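Putative kinase (Chloroflexus aurantiacus, PDB 2RHM) is of unknown function but has a P-loop nucleoside triphosphate hydrolase fold and is probably a nucleotide-dependent kinase. Local coordinates at residues B[6-11]-B[23-28]. Numbering follows the deposited sequence.
Sequences ALIIVT and QALATG
L25 meets I8 and V10 through a single methyl: CD1 rests over the gap between the two strand side chains and touches one methyl of each. It lies 4.0 Å from CG2 of I8 and 3.9 Å from CG2 of V10, both normal van der Waals spacings. The leucine side chain crosses both of its partners obliquely, meeting them methyl to methyl. I8 and V10, two residues apart on strand 6-12, both point toward the helix, while I9 between them faces the other way. In I8, chi1 of -59° sets CG1 beside the backbone N and leaves CG2 anti to it, and that short methyl, not the longer CG1-CD1 arm, meets the leucine. V10 also offers its CG2. On the helix, L25 is extended, with CD1 anti to CA (chi2 -180°), which carries the methyl across to the strand; the CA atoms of I8 and L25 are still 9.2 Å apart. V182 of helix 175-187 touches both I8 and L25, and I81 of the neighbouring strand 80-83 touches V10 and L25. The strand, a central one in the parallel sheet, and helix 18-29 probably flank a Walker A P-loop, as expected for this fold. No hydrogen bond crosses between the segments, so strand and helix meet here by dispersion and burial of apolar surface alone, a contact without the directional demands of polar bonds.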
loop_
_atom_site.group_PDB
_atom_site.type_symbol
_atom_site.label_atom_id
_atom_site.label_comp_id
_atom_site.label_asym_id
_atom_site.label_seq_id
_atom_site.Cartn_x
_atom_site.Cartn_y
_atom_site.Cartn_z
ATOM N N ALA B 6 13.390 -4.893 8.999
ATOM C CA ALA B 6 13.793 -5.791 7.929
ATOM C C ALA B 6 12.901 -5.606 6.726
ATOM O O ALA B 6 11.703 -5.337 6.856
ATOM C CB ALA B 6 13.736 -7.252 8.385
ATOM N N LEU B 7 13.497 -5.747 5.541
ATOM C CA LEU B 7 12.742 -5.748 4.299
ATOM C C LEU B 7 12.999 -7.104 3.658
ATOM O O LEU B 7 14.135 -7.410 3.307
ATOM C CB LEU B 7 13.184 -4.617 3.372
ATOM C CG LEU B 7 12.601 -4.669 1.951
ATOM C CD1 LEU B 7 11.088 -4.735 1.995
ATOM C CD2 LEU B 7 13.039 -3.473 1.100
ATOM N N ILE B 8 11.950 -7.925 3.574
ATOM C CA ILE B 8 12.055 -9.272 3.040
ATOM C C ILE B 8 11.594 -9.232 1.602
ATOM O O ILE B 8 10.430 -8.956 1.334
ATOM C CB ILE B 8 11.220 -10.278 3.877
ATOM C CG1 ILE B 8 11.718 -10.263 5.338
ATOM C CG2 ILE B 8 11.303 -11.665 3.271
ATOM C CD1 ILE B 8 10.677 -10.705 6.309
ATOM N N ILE B 9 12.533 -9.486 0.692
ATOM C CA ILE B 9 12.274 -9.441 -0.723
ATOM C C ILE B 9 12.095 -10.860 -1.238
ATOM O O ILE B 9 12.993 -11.688 -1.116
ATOM C CB ILE B 9 13.433 -8.753 -1.489
ATOM C CG1 ILE B 9 13.591 -7.297 -1.027
ATOM C CG2 ILE B 9 13.239 -8.844 -3.011
ATOM C CD1 ILE B 9 14.665 -7.118 0.036
ATOM N N VAL B 10 10.919 -11.132 -1.775
ATOM C CA VAL B 10 10.647 -12.411 -2.415
ATOM C C VAL B 10 10.547 -12.209 -3.906
ATOM O O VAL B 10 9.666 -11.497 -4.393
ATOM C CB VAL B 10 9.372 -13.084 -1.890
ATOM C CG1 VAL B 10 9.225 -14.460 -2.490
ATOM C CG2 VAL B 10 9.408 -13.181 -0.374
ATOM N N THR B 11 11.482 -12.831 -4.626
ATOM C CA THR B 11 11.572 -12.659 -6.067
ATOM C C THR B 11 11.515 -14.004 -6.783
ATOM O O THR B 11 11.534 -15.049 -6.161
ATOM C CB THR B 11 12.828 -11.871 -6.455
ATOM O OG1 THR B 11 12.725 -11.452 -7.827
ATOM C CG2 THR B 11 14.067 -12.701 -6.221
ATOM N N GLN B 23 3.116 -15.404 0.838
ATOM C CA GLN B 23 1.923 -15.450 1.684
ATOM C C GLN B 23 2.156 -16.289 2.958
ATOM O O GLN B 23 1.700 -15.930 4.061
ATOM C CB GLN B 23 0.728 -15.939 0.865
ATOM C CG GLN B 23 0.277 -14.920 -0.213
ATOM C CD GLN B 23 -0.839 -15.436 -1.134
ATOM O OE1 GLN B 23 -1.136 -16.635 -1.178
ATOM N NE2 GLN B 23 -1.446 -14.521 -1.886
ATOM N N ALA B 24 2.859 -17.407 2.804
ATOM C CA ALA B 24 3.265 -18.244 3.928
ATOM C C ALA B 24 4.197 -17.500 4.895
ATOM O O ALA B 24 4.138 -17.716 6.107
ATOM C CB ALA B 24 3.972 -19.510 3.423
ATOM N N LEU B 25 5.062 -16.655 4.349
ATOM C CA LEU B 25 5.940 -15.825 5.161
ATOM C C LEU B 25 5.130 -14.771 5.909
ATOM O O LEU B 25 5.390 -14.499 7.074
ATOM C CB LEU B 25 7.010 -15.126 4.308
ATOM C CG LEU B 25 8.226 -15.920 3.858
ATOM C CD1 LEU B 25 9.102 -15.012 3.052
ATOM C CD2 LEU B 25 8.998 -16.469 5.033
ATOM N N ALA B 26 4.137 -14.189 5.247
ATOM C CA ALA B 26 3.344 -13.154 5.880
ATOM C C ALA B 26 2.600 -13.759 7.067
ATOM O O ALA B 26 2.554 -13.162 8.142
ATOM C CB ALA B 26 2.380 -12.554 4.911
ATOM N N THR B 27 2.041 -14.953 6.871
ATOM C CA THR B 27 1.309 -15.657 7.935
ATOM C C THR B 27 2.243 -16.159 9.032
ATOM O O THR B 27 1.926 -16.067 10.225
ATOM C CB THR B 27 0.525 -16.859 7.335
ATOM O OG1 THR B 27 -0.375 -16.379 6.337
ATOM C CG2 THR B 27 -0.246 -17.579 8.380
ATOM N N GLY B 28 3.394 -16.678 8.627
ATOM C CA GLY B 28 4.380 -17.231 9.551
ATOM C C GLY B 28 5.152 -16.225 10.384
ATOM O O GLY B 28 5.561 -16.538 11.507
#